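Local atomic coordinates of ribonuclease (Chelonia mydas, PDB entry 2ZPO), a protein that probably cleaves RNA on the 3' side of pyrimidine nucleotides, as a secreted endonuclease of the pancreatic ribonuclease family. Residues L8-R16 with K41-A51; N68-T79 with G97-C107. One frame throughout, in Å; residues are numbered along the deposited sequence. Where two conformers were deposited one is given.

Contact 1: L8-R16 with K41-A51. With SO4 (sulfate ion), chain B.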
loop_
_atom_site.group_PDB
_atom_site.type_symbol
_atom_site.label_atom_id
_atom_site.label_comp_id
_atom_site.label_asym_id
_atom_site.label_seq_id
_atom_site.Cartn_x
_atom_site.Cartn_y
_atom_site.Cartn_z
ATOM N N LEU A 8 5.106 4.307 4.667
ATOM C CA LEU A 8 6.143 3.642 3.886
ATOM C C LEU A 8 6.231 2.147 4.205
ATOM O O LEU A 8 6.372 1.330 3.309
ATOM C CB LEU A 8 7.514 4.290 4.137
ATOM C CG LEU A 8 7.653 5.771 3.813
ATOM C CD1 LEU A 8 9.133 6.126 3.929
ATOM C CD2 LEU A 8 7.129 6.142 2.451
ATOM N N ARG A 9 6.164 1.801 5.493
ATOM C CA ARG A 9 6.326 0.404 5.888
ATOM C C ARG A 9 5.207 -0.456 5.322
ATOM O O ARG A 9 5.460 -1.545 4.801
ATOM C CB ARG A 9 6.327 0.294 7.421
ATOM C CG ARG A 9 6.303 -1.155 7.941
ATOM C CD ARG A 9 6.474 -1.227 9.469
ATOM N NE ARG A 9 5.505 -0.439 10.233
ATOM C CZ ARG A 9 4.285 -0.861 10.556
ATOM N NH1 ARG A 9 3.880 -2.062 10.176
ATOM N NH2 ARG A 9 3.471 -0.074 11.259
ATOM N N GLN A 10 3.986 0.049 5.412
ATOM C CA GLN A 10 2.798 -0.672 4.979
ATOM C C GLN A 10 2.585 -0.654 3.446
ATOM O O GLN A 10 2.086 -1.648 2.884
ATOM C CB GLN A 10 1.544 -0.141 5.678
ATOM C CG GLN A 10 1.490 -0.473 7.180
ATOM C CD GLN A 10 0.135 -0.273 7.810
ATOM O OE1 GLN A 10 -0.337 -1.135 8.556
ATOM N NE2 GLN A 10 -0.489 0.857 7.550
ATOM N N HIS A 11 2.992 0.437 2.781
ATOM C CA HIS A 11 2.508 0.683 1.398
ATOM C C HIS A 11 3.539 0.968 0.305
ATOM O O HIS A 11 3.154 1.124 -0.866
ATOM C CB HIS A 11 1.461 1.803 1.398
ATOM C CG HIS A 11 0.257 1.511 2.240
ATOM N ND1 HIS A 11 -0.643 0.504 1.942
ATOM C CD2 HIS A 11 -0.176 2.073 3.391
ATOM C CE1 HIS A 11 -1.591 0.476 2.865
ATOM N NE2 HIS A 11 -1.335 1.427 3.752
ATOM N N VAL A 12 4.819 1.067 0.648
ATOM C CA VAL A 12 5.832 1.402 -0.353
ATOM C C VAL A 12 6.831 0.237 -0.506
ATOM O O VAL A 12 7.511 -0.157 0.460
ATOM C CB VAL A 12 6.547 2.754 -0.046
ATOM C CG1 VAL A 12 7.627 3.035 -1.089
ATOM C CG2 VAL A 12 5.534 3.911 0.030
ATOM N N ASP A 13 6.910 -0.314 -1.715
ATOM C CA ASP A 13 7.879 -1.370 -2.004
ATOM C C ASP A 13 8.524 -1.039 -3.328
ATOM O O ASP A 13 7.992 -1.366 -4.385
ATOM C CB ASP A 13 7.215 -2.737 -2.050
ATOM C CG ASP A 13 8.199 -3.851 -2.379
ATOM O OD1 ASP A 13 9.350 -3.769 -1.893
ATOM O OD2 ASP A 13 7.810 -4.789 -3.107
ATOM N N TYR A 14 9.663 -0.357 -3.250
ATOM C CA TYR A 14 10.316 0.128 -4.449
ATOM C C TYR A 14 11.851 0.095 -4.327
ATOM O O TYR A 14 12.379 0.669 -3.383
ATOM C CB TYR A 14 9.853 1.560 -4.749
ATOM C CG TYR A 14 10.637 2.130 -5.897
ATOM C CD1 TYR A 14 10.304 1.802 -7.215
ATOM C CD2 TYR A 14 11.750 2.938 -5.658
ATOM C CE1 TYR A 14 11.056 2.286 -8.278
ATOM C CE2 TYR A 14 12.510 3.422 -6.712
ATOM C CZ TYR A 14 12.143 3.096 -8.011
ATOM O OH TYR A 14 12.879 3.592 -9.051
ATOM N N PRO A 15 12.546 -0.550 -5.301
ATOM C CA PRO A 15 11.966 -1.345 -6.403
ATOM C C PRO A 15 11.179 -2.532 -5.848
ATOM O O PRO A 15 11.400 -2.908 -4.683
ATOM C CB PRO A 15 13.199 -1.848 -7.190
ATOM C CG PRO A 15 14.336 -0.940 -6.747
ATOM C CD PRO A 15 14.024 -0.509 -5.360
ATOM N N ARG A 16 10.264 -3.069 -6.665
ATOM C CA ARG A 16 9.434 -4.194 -6.251
ATOM C C ARG A 16 10.312 -5.347 -5.781
ATOM O O ARG A 16 11.339 -5.666 -6.411
ATOM C CB ARG A 16 8.528 -4.627 -7.399
ATOM C CG ARG A 16 7.424 -5.567 -6.955
ATOM C CD ARG A 16 6.493 -5.905 -8.091
ATOM N NE ARG A 16 5.279 -6.540 -7.594
ATOM C CZ ARG A 16 5.116 -7.850 -7.450
ATOM N NH1 ARG A 16 6.092 -8.699 -7.785
ATOM N NH2 ARG A 16 3.972 -8.319 -6.994
ATOM N N LYS A 41 -3.716 -8.738 8.909
ATOM C CA LYS A 41 -4.385 -7.622 8.219
ATOM C C LYS A 41 -5.160 -8.175 7.014
ATOM O O LYS A 41 -4.662 -9.029 6.267
ATOM C CB LYS A 41 -3.395 -6.538 7.802
ATOM C CG LYS A 41 -4.047 -5.256 7.213
ATOM C CD LYS A 41 -3.012 -4.179 7.018
ATOM C CE LYS A 41 -3.653 -2.919 6.438
ATOM N NZ LYS A 41 -2.598 -2.060 5.798
ATOM N N PHE A 42 -6.391 -7.698 6.828
ATOM C CA PHE A 42 -7.259 -8.261 5.800
ATOM C C PHE A 42 -6.803 -7.969 4.365
ATOM O O PHE A 42 -6.820 -8.864 3.512
ATOM C CB PHE A 42 -8.713 -7.814 6.031
ATOM C CG PHE A 42 -9.414 -8.593 7.113
ATOM C CD1 PHE A 42 -9.716 -9.944 6.933
ATOM C CD2 PHE A 42 -9.784 -7.979 8.309
ATOM C CE1 PHE A 42 -10.367 -10.674 7.932
ATOM C CE2 PHE A 42 -10.438 -8.702 9.314
ATOM C CZ PHE A 42 -10.726 -10.053 9.117
ATOM N N THR A 43 -6.415 -6.726 4.105
ATOM C CA THR A 43 -6.019 -6.299 2.762
ATOM C C THR A 43 -4.963 -5.229 2.852
ATOM O O THR A 43 -4.921 -4.463 3.809
ATOM C CB THR A 43 -7.254 -5.792 1.934
ATOM O OG1 THR A 43 -6.904 -5.634 0.564
ATOM C CG2 THR A 43 -7.753 -4.462 2.468
ATOM N N ASN A 44 -4.107 -5.165 1.833
ATOM C CA ASN A 44 -3.080 -4.140 1.780
ATOM C C ASN A 44 -2.557 -4.011 0.358
ATOM O O ASN A 44 -2.365 -5.018 -0.326
ATOM C CB ASN A 44 -1.931 -4.473 2.736
ATOM C CG ASN A 44 -0.926 -3.349 2.848
ATOM O OD1 ASN A 44 -1.187 -2.351 3.502
ATOM N ND2 ASN A 44 0.241 -3.514 2.224
ATOM N N THR A 45 -2.394 -2.771 -0.089
ATOM C CA THR A 45 -1.767 -2.488 -1.365
ATOM C C THR A 45 -0.335 -1.981 -1.184
ATOM O O THR A 45 -0.067 -1.051 -0.392
ATOM C CB THR A 45 -2.587 -1.451 -2.165
ATOM O OG1 THR A 45 -3.891 -2.001 -2.447
ATOM C CG2 THR A 45 -1.863 -1.076 -3.466
ATOM N N PHE A 46 0.577 -2.566 -1.960
ATOM C CA PHE A 46 1.953 -2.097 -2.035
ATOM C C PHE A 46 2.084 -1.310 -3.311
ATOM O O PHE A 46 1.664 -1.769 -4.384
ATOM C CB PHE A 46 2.911 -3.291 -2.046
ATOM C CG PHE A 46 2.909 -4.063 -0.749
ATOM C CD1 PHE A 46 3.636 -3.589 0.357
ATOM C CD2 PHE A 46 2.142 -5.231 -0.613
ATOM C CE1 PHE A 46 3.631 -4.308 1.582
ATOM C CE2 PHE A 46 2.145 -5.952 0.598
ATOM C CZ PHE A 46 2.884 -5.484 1.692
ATOM N N VAL A 47 2.628 -0.101 -3.194
ATOM C CA VAL A 47 2.802 0.758 -4.364
ATOM C C VAL A 47 4.281 0.675 -4.757
ATOM O O VAL A 47 5.152 0.894 -3.917
ATOM C CB VAL A 47 2.413 2.232 -4.043
ATOM C CG1 VAL A 47 2.575 3.076 -5.275
ATOM C CG2 VAL A 47 0.960 2.337 -3.496
ATOM N N HIS A 48 4.564 0.402 -6.040
ATOM C CA HIS A 48 5.960 0.244 -6.518
ATOM C C HIS A 48 6.439 1.529 -7.173
ATOM O O HIS A 48 6.649 1.618 -8.390
ATOM C CB HIS A 48 6.088 -0.980 -7.438
ATOM C CG HIS A 48 5.428 -2.189 -6.863
ATOM N ND1 HIS A 48 5.716 -2.647 -5.592
ATOM C CD2 HIS A 48 4.433 -2.982 -7.339
ATOM C CE1 HIS A 48 4.954 -3.698 -5.327
ATOM N NE2 HIS A 48 4.170 -3.919 -6.370
ATOM N N ALA A 49 6.591 2.543 -6.335
ATOM C CA ALA A 49 7.159 3.836 -6.737
ATOM C C ALA A 49 7.876 4.347 -5.491
ATOM O O ALA A 49 7.616 3.892 -4.378
ATOM C CB ALA A 49 6.059 4.802 -7.124
ATOM N N SER A 50 8.765 5.304 -5.680
ATOM C CA SER A 50 9.511 5.824 -4.538
ATOM C C SER A 50 8.648 6.635 -3.571
ATOM O O SER A 50 7.568 7.143 -3.905
ATOM C CB SER A 50 10.674 6.691 -5.029
ATOM O OG SER A 50 10.222 7.905 -5.572
ATOM N N ALA A 51 9.162 6.778 -2.348
ATOM C CA ALA A 51 8.493 7.621 -1.378
ATOM C C ALA A 51 8.272 9.028 -1.920
ATOM O O ALA A 51 7.206 9.606 -1.722
ATOM C CB ALA A 51 9.303 7.647 -0.054
HETATM S S SO4 B . -3.654 2.617 6.191
HETATM O O1 SO4 B . -2.969 1.327 6.196
HETATM O O2 SO4 B . -5.020 2.492 6.696
HETATM O O3 SO4 B . -2.940 3.614 7.022
HETATM O O4 SO4 B . -3.765 3.085 4.822
#

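Contact 2: N68-T79 with G97-C107. With SO4 (sulfate ion), chain D; GOL (glycerol), chain G.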
loop_
_atom_site.group_PDB
_atom_site.type_symbol
_atom_site.label_atom_id
_atom_site.label_comp_id
_atom_site.label_asym_id
_atom_site.label_seq_id
_atom_site.Cartn_x
_atom_site.Cartn_y
_atom_site.Cartn_z
ATOM N N ASN A 68 -9.346 15.092 3.277
ATOM C CA ASN A 68 -7.879 15.065 3.210
ATOM C C ASN A 68 -7.332 14.106 2.145
ATOM O O ASN A 68 -6.126 13.780 2.168
ATOM C CB ASN A 68 -7.207 14.804 4.569
ATOM C CG ASN A 68 -7.383 13.384 5.091
ATOM O OD1 ASN A 68 -6.748 13.025 6.093
ATOM N ND2 ASN A 68 -8.230 12.577 4.459
ATOM N N LEU A 69 -8.226 13.664 1.255
ATOM C CA LEU A 69 -7.900 12.652 0.250
ATOM C C LEU A 69 -7.387 13.363 -0.997
ATOM O O LEU A 69 -7.796 14.486 -1.298
ATOM C CB LEU A 69 -9.150 11.858 -0.118
ATOM C CG LEU A 69 -9.739 11.018 1.023
ATOM C CD1 LEU A 69 -10.949 10.251 0.546
ATOM C CD2 LEU A 69 -8.721 10.086 1.635
ATOM N N ARG A 70 -6.469 12.708 -1.699
ATOM C CA ARG A 70 -5.905 13.285 -2.912
ATOM C C ARG A 70 -5.789 12.150 -3.887
ATOM O O ARG A 70 -5.433 11.038 -3.491
ATOM C CB ARG A 70 -4.482 13.795 -2.685
ATOM C CG ARG A 70 -4.258 14.662 -1.438
ATOM C CD ARG A 70 -4.340 16.090 -1.793
ATOM N NE ARG A 70 -3.375 16.530 -2.803
ATOM C CZ ARG A 70 -3.427 17.747 -3.333
ATOM N NH1 ARG A 70 -4.388 18.591 -2.930
ATOM N NH2 ARG A 70 -2.557 18.126 -4.263
ATOM N N ASP A 71 -6.010 12.450 -5.155
ATOM C CA ASP A 71 -5.830 11.479 -6.226
ATOM C C ASP A 71 -4.536 11.770 -6.988
ATOM O O ASP A 71 -4.252 12.935 -7.324
ATOM C CB ASP A 71 -7.000 11.587 -7.194
ATOM C CG ASP A 71 -8.288 11.084 -6.600
ATOM O OD1 ASP A 71 -8.224 10.390 -5.570
ATOM O OD2 ASP A 71 -9.364 11.374 -7.170
ATOM N N SER A 72 -3.757 10.733 -7.243
ATOM C CA SER A 72 -2.483 10.917 -7.982
ATOM C C SER A 72 -2.686 11.255 -9.433
ATOM O O SER A 72 -3.633 10.809 -10.061
ATOM C CB SER A 72 -1.626 9.656 -7.911
ATOM O OG SER A 72 -2.220 8.560 -8.577
ATOM N N THR A 73 -1.760 12.055 -9.968
ATOM C CA THR A 73 -1.801 12.349 -11.393
ATOM C C THR A 73 -1.350 11.094 -12.143
ATOM O O THR A 73 -2.006 10.659 -13.100
ATOM C CB THR A 73 -0.905 13.538 -11.715
ATOM O OG1 THR A 73 -1.454 14.687 -11.055
ATOM C CG2 THR A 73 -0.828 13.790 -13.241
ATOM N N ALA A 74 -0.245 10.524 -11.670
ATOM C CA ALA A 74 0.333 9.323 -12.274
ATOM C C ALA A 74 -0.407 8.018 -11.925
ATOM O O ALA A 74 -1.017 7.883 -10.853
ATOM C CB ALA A 74 1.810 9.219 -11.865
ATOM N N SER A 75 -0.339 7.047 -12.839
ATOM C CA SER A 75 -0.669 5.664 -12.531
ATOM C C SER A 75 0.613 5.008 -11.996
ATOM O O SER A 75 1.740 5.385 -12.400
ATOM C CB SER A 75 -1.146 4.935 -13.795
ATOM O OG SER A 75 -2.471 5.335 -14.164
ATOM N N PHE A 76 0.449 4.081 -11.055
ATOM C CA PHE A 76 1.559 3.391 -10.417
ATOM C C PHE A 76 1.420 1.883 -10.554
ATOM O O PHE A 76 0.308 1.390 -10.598
ATOM C CB PHE A 76 1.589 3.714 -8.912
ATOM C CG PHE A 76 1.854 5.158 -8.610
ATOM C CD1 PHE A 76 0.817 6.010 -8.275
ATOM C CD2 PHE A 76 3.148 5.686 -8.715
ATOM C CE1 PHE A 76 1.058 7.360 -8.011
ATOM C CE2 PHE A 76 3.378 7.043 -8.455
ATOM C CZ PHE A 76 2.332 7.867 -8.074
ATOM N N ALA A 77 2.556 1.179 -10.635
ATOM C CA ALA A 77 2.547 -0.278 -10.477
ATOM C C ALA A 77 2.113 -0.576 -9.032
ATOM O O ALA A 77 2.652 -0.007 -8.072
ATOM C CB ALA A 77 3.930 -0.849 -10.728
ATOM N N LEU A 78 1.158 -1.489 -8.879
ATOM C CA LEU A 78 0.585 -1.873 -7.578
ATOM C C LEU A 78 0.523 -3.373 -7.421
ATOM O O LEU A 78 0.335 -4.096 -8.409
ATOM C CB LEU A 78 -0.852 -1.360 -7.456
ATOM C CG LEU A 78 -1.142 0.112 -7.690
ATOM C CD1 LEU A 78 -2.619 0.357 -7.536
ATOM C CD2 LEU A 78 -0.355 0.997 -6.711
ATOM N N THR A 79 0.689 -3.841 -6.188
ATOM C CA THR A 79 0.301 -5.211 -5.857
ATOM C C THR A 79 -0.680 -5.134 -4.698
ATOM O O THR A 79 -0.402 -4.482 -3.671
ATOM C CB THR A 79 1.502 -6.071 -5.449
ATOM O OG1 THR A 79 2.474 -6.014 -6.500
ATOM C CG2 THR A 79 1.081 -7.551 -5.214
ATOM N N GLY A 97 -3.119 -9.686 -6.622
ATOM C CA GLY A 97 -3.130 -9.325 -8.030
ATOM C C GLY A 97 -2.213 -8.136 -8.231
ATOM O O GLY A 97 -1.875 -7.441 -7.274
ATOM N N THR A 98 -1.812 -7.894 -9.481
ATOM C CA THR A 98 -1.064 -6.689 -9.808
ATOM C C THR A 98 -1.844 -5.836 -10.812
ATOM O O THR A 98 -2.721 -6.332 -11.540
ATOM C CB THR A 98 0.348 -7.005 -10.339
ATOM O OG1 THR A 98 0.268 -7.761 -11.565
ATOM C CG2 THR A 98 1.150 -7.810 -9.324
ATOM N N SER A 99 -1.549 -4.540 -10.832
ATOM C CA SER A 99 -2.214 -3.620 -11.766
ATOM C C SER A 99 -1.354 -2.380 -11.938
ATOM O O SER A 99 -0.266 -2.266 -11.325
ATOM C CB SER A 99 -3.594 -3.218 -11.243
ATOM O OG SER A 99 -3.445 -2.606 -9.972
ATOM N N THR A 100 -1.817 -1.473 -12.797
ATOM C CA THR A 100 -1.196 -0.161 -12.971
ATOM C C THR A 100 -2.330 0.865 -12.944
ATOM O O THR A 100 -3.150 0.923 -13.885
ATOM C CB THR A 100 -0.375 -0.072 -14.287
ATOM O OG1 THR A 100 0.454 -1.241 -14.425
ATOM C CG2 THR A 100 0.531 1.147 -14.272
ATOM N N GLN A 101 -2.399 1.646 -11.860
ATOM C CA GLN A 101 -3.593 2.435 -11.561
ATOM C C GLN A 101 -3.190 3.706 -10.838
ATOM O O GLN A 101 -2.186 3.705 -10.105
ATOM C CB GLN A 101 -4.519 1.641 -10.645
ATOM C CG GLN A 101 -5.137 0.386 -11.287
ATOM C CD GLN A 101 -6.176 -0.214 -10.389
ATOM O OE1 GLN A 101 -7.331 0.226 -10.377
ATOM N NE2 GLN A 101 -5.767 -1.174 -9.583
ATOM N N ARG A 102 -3.961 4.775 -11.069
ATOM C CA ARG A 102 -3.862 5.945 -10.182
ATOM C C ARG A 102 -4.357 5.538 -8.796
ATOM O O ARG A 102 -5.108 4.565 -8.626
ATOM C CB ARG A 102 -4.664 7.147 -10.722
ATOM C CG ARG A 102 -4.166 7.642 -12.102
ATOM C CD ARG A 102 -5.156 8.607 -12.766
ATOM N NE ARG A 102 -5.459 9.764 -11.945
ATOM C CZ ARG A 102 -6.671 10.162 -11.563
ATOM N NH1 ARG A 102 -7.764 9.515 -11.949
ATOM N NH2 ARG A 102 -6.786 11.252 -10.817
ATOM N N ILE A 103 -3.920 6.287 -7.795
ATOM C CA ILE A 103 -4.274 5.966 -6.411
ATOM C C ILE A 103 -4.812 7.183 -5.661
ATOM O O ILE A 103 -4.483 8.336 -5.994
ATOM C CB ILE A 103 -3.082 5.338 -5.605
ATOM C CG1 ILE A 103 -1.895 6.307 -5.493
ATOM C CG2 ILE A 103 -2.673 3.996 -6.237
ATOM C CD1 ILE A 103 -0.761 5.851 -4.561
ATOM N N ARG A 104 -5.604 6.885 -4.616
ATOM C CA ARG A 104 -6.207 7.895 -3.746
ATOM C C ARG A 104 -5.637 7.639 -2.368
ATOM O O ARG A 104 -5.749 6.516 -1.845
ATOM C CB ARG A 104 -7.748 7.756 -3.725
ATOM C CG ARG A 104 -8.426 8.745 -2.788
ATOM C CD ARG A 104 -9.926 8.754 -2.941
ATOM N NE ARG A 104 -10.280 9.350 -4.227
ATOM C CZ ARG A 104 -11.507 9.391 -4.717
ATOM N NH1 ARG A 104 -12.511 8.869 -4.008
ATOM N NH2 ARG A 104 -11.712 9.950 -5.903
ATOM N N ILE A 105 -4.938 8.626 -1.847
ATOM C CA ILE A 105 -4.339 8.519 -0.507
ATOM C C ILE A 105 -4.870 9.649 0.409
ATOM O O ILE A 105 -5.457 10.600 -0.075
ATOM C CB ILE A 105 -2.763 8.516 -0.562
ATOM C CG1 ILE A 105 -2.216 9.850 -1.093
ATOM C CG2 ILE A 105 -2.275 7.339 -1.408
ATOM C CD1 ILE A 105 -0.667 9.940 -1.040
ATOM N N ALA A 106 -4.682 9.500 1.720
ATOM C CA ALA A 106 -4.941 10.605 2.651
ATOM C C ALA A 106 -3.626 11.265 2.962
ATOM O O ALA A 106 -2.632 10.579 3.273
ATOM C CB ALA A 106 -5.565 10.085 3.940
ATOM N N CYS A 107 -3.616 12.593 2.880
ATOM C CA CYS A 107 -2.448 13.377 3.260
ATOM C C CYS A 107 -2.698 14.205 4.525
ATOM O O CYS A 107 -3.854 14.558 4.876
ATOM C CB CYS A 107 -1.976 14.272 2.118
ATOM S SG CYS A 107 -1.537 13.374 0.575
HETATM S S SO4 D . -0.760 -11.057 -11.423
HETATM O O1 SO4 D . -0.892 -11.737 -10.127
HETATM O O2 SO4 D . -1.868 -10.098 -11.633
HETATM O O3 SO4 D . 0.544 -10.410 -11.487
HETATM O O4 SO4 D . -0.821 -12.060 -12.498
HETATM C C1 GOL G . -12.147 11.782 -10.818
HETATM O O1 GOL G . -13.385 11.180 -10.495
HETATM C C2 GOL G . -11.003 10.772 -10.945
HETATM O O2 GOL G . -11.462 9.436 -10.939
HETATM C C3 GOL G . -10.036 10.952 -9.784
HETATM O O3 GOL G . -9.641 12.303 -9.663
HETATM O O HOH W 1 -5.082 14.600 7.253
HETATM O O HOH W 2 -5.426 13.594 -9.837
HETATM O O HOH W 3 -4.635 3.733 -15.022
#

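Contact 1: L8-R16 with K41-A51
H11 lays its imidazole against strand 43-47, and ND1 donates to T45 O at 2.9 Å, the oxygen lying in the ring plane. That bond fixes the ring's rotation and leaves NE2 facing the sulfate, which it meets at O1, 2.9 Å away. Alongside, the N44 amide works both ways: ND2 gives a nearly straight bond (163°) to Q10 O while sitting over the centre of the F46 ring, and OD1 accepts a hydrogen bond from K41 NZ. Next along, V47 N binds H11 O and D13 N binds V47 O, a single bridge with mostly buried residues packed closely around it.

H48 carries the contact on to the loop. Its ND1 reaches D13 O (2.9 Å), and NE2 pairs with T79. In the conformer described, R16 CG, anti to the backbone N (chi1 -167°), lies over the ring face. A leucine here would probably leave D13 O without its donor and T79 OG1 with only R16 NH2 of these two partners. L8 CD2 makes a small apolar touch on A51 CB. The solvent side is looser: exposed Y14 merely places a ring face over S50 N.

H114 and Y115 also hold the sulfate, so the ion probably marks a substrate phosphate position. T45 O, in the second shell, would orient H11 for its likely role as proton acceptor, as in ribonuclease A.

Contact 2: N68-T79 with G97-C107
D71 keeps its carboxylate beside its own backbone N (chi1 -70°), while the R104 side chain sets out extended, CG anti to the backbone N, and bends at chi3 (-70°), so the two side chains run side by side and point the same way. Carboxylate and guanidinium come out nearly coplanar, and R104 NE donates to the syn lone pair of D71 OD1 at 2.7 Å. A second bond, from R104 NH2 to D71 OD2, is less certain, because OD2 is modelled too close to a glycerol.

S72 works where the chain turns a corner at T73 and A74. With OG tucked between backbone N and carbonyl carbon (chi1 65°), OG accepts a hydrogen bond from I103 N at 2.9 Å and donates to A74 O, tying the corner to the facing strand. R102 closes over the same spot: its NE reaches S72 O at 2.8 Å, and a water links its NH2 to D71 O.

On both sides of this break the strands pair antiparallel, with R70-I105, F76-Q101 and L78-S99 as the hydrogen-bonded pairs. I103 packs against F76 and L78: its CG1 lies 3.9 Å from F76 CD1 and its CG2 3.8 Å from L78 CD2. At one end C107 N binds N68 O, another water bridges N68 OD1 and C107 O, and R70 CG packs on C107 SG, which is in a disulfide with C58. At the other, T98 OG1 donates to a sulfate that T22 also holds.

Together these strands form the long hairpin of the ribonuclease sheet. F76, L78 and I103 pack on V47 of strand 43-47, I103 also meets Y115 of strand 111-118, and T79 and T98 touch helix 22-32.

From the N terminus the chain runs through helix 3-11 into the first segment of contact 1, makes helix 22-32, and returns at strand 43-47, so that contact 1 closes a loop of 24 residues. Only afterwards does contact 2 open: strand 69-83 runs out, turns through residues 84-93 and comes back as strand 94-108. The two loops therefore follow in series, neither nested nor crossed. They are joined through the sheet, because strand 43-47 pairs with strand 69-83: F46 N lies 2.7 Å from T79 O, and A49 packs on F76. Through this pairing the N-terminal helix, with H11, is tied to the hairpin sheet, near H114 of strand 111-118.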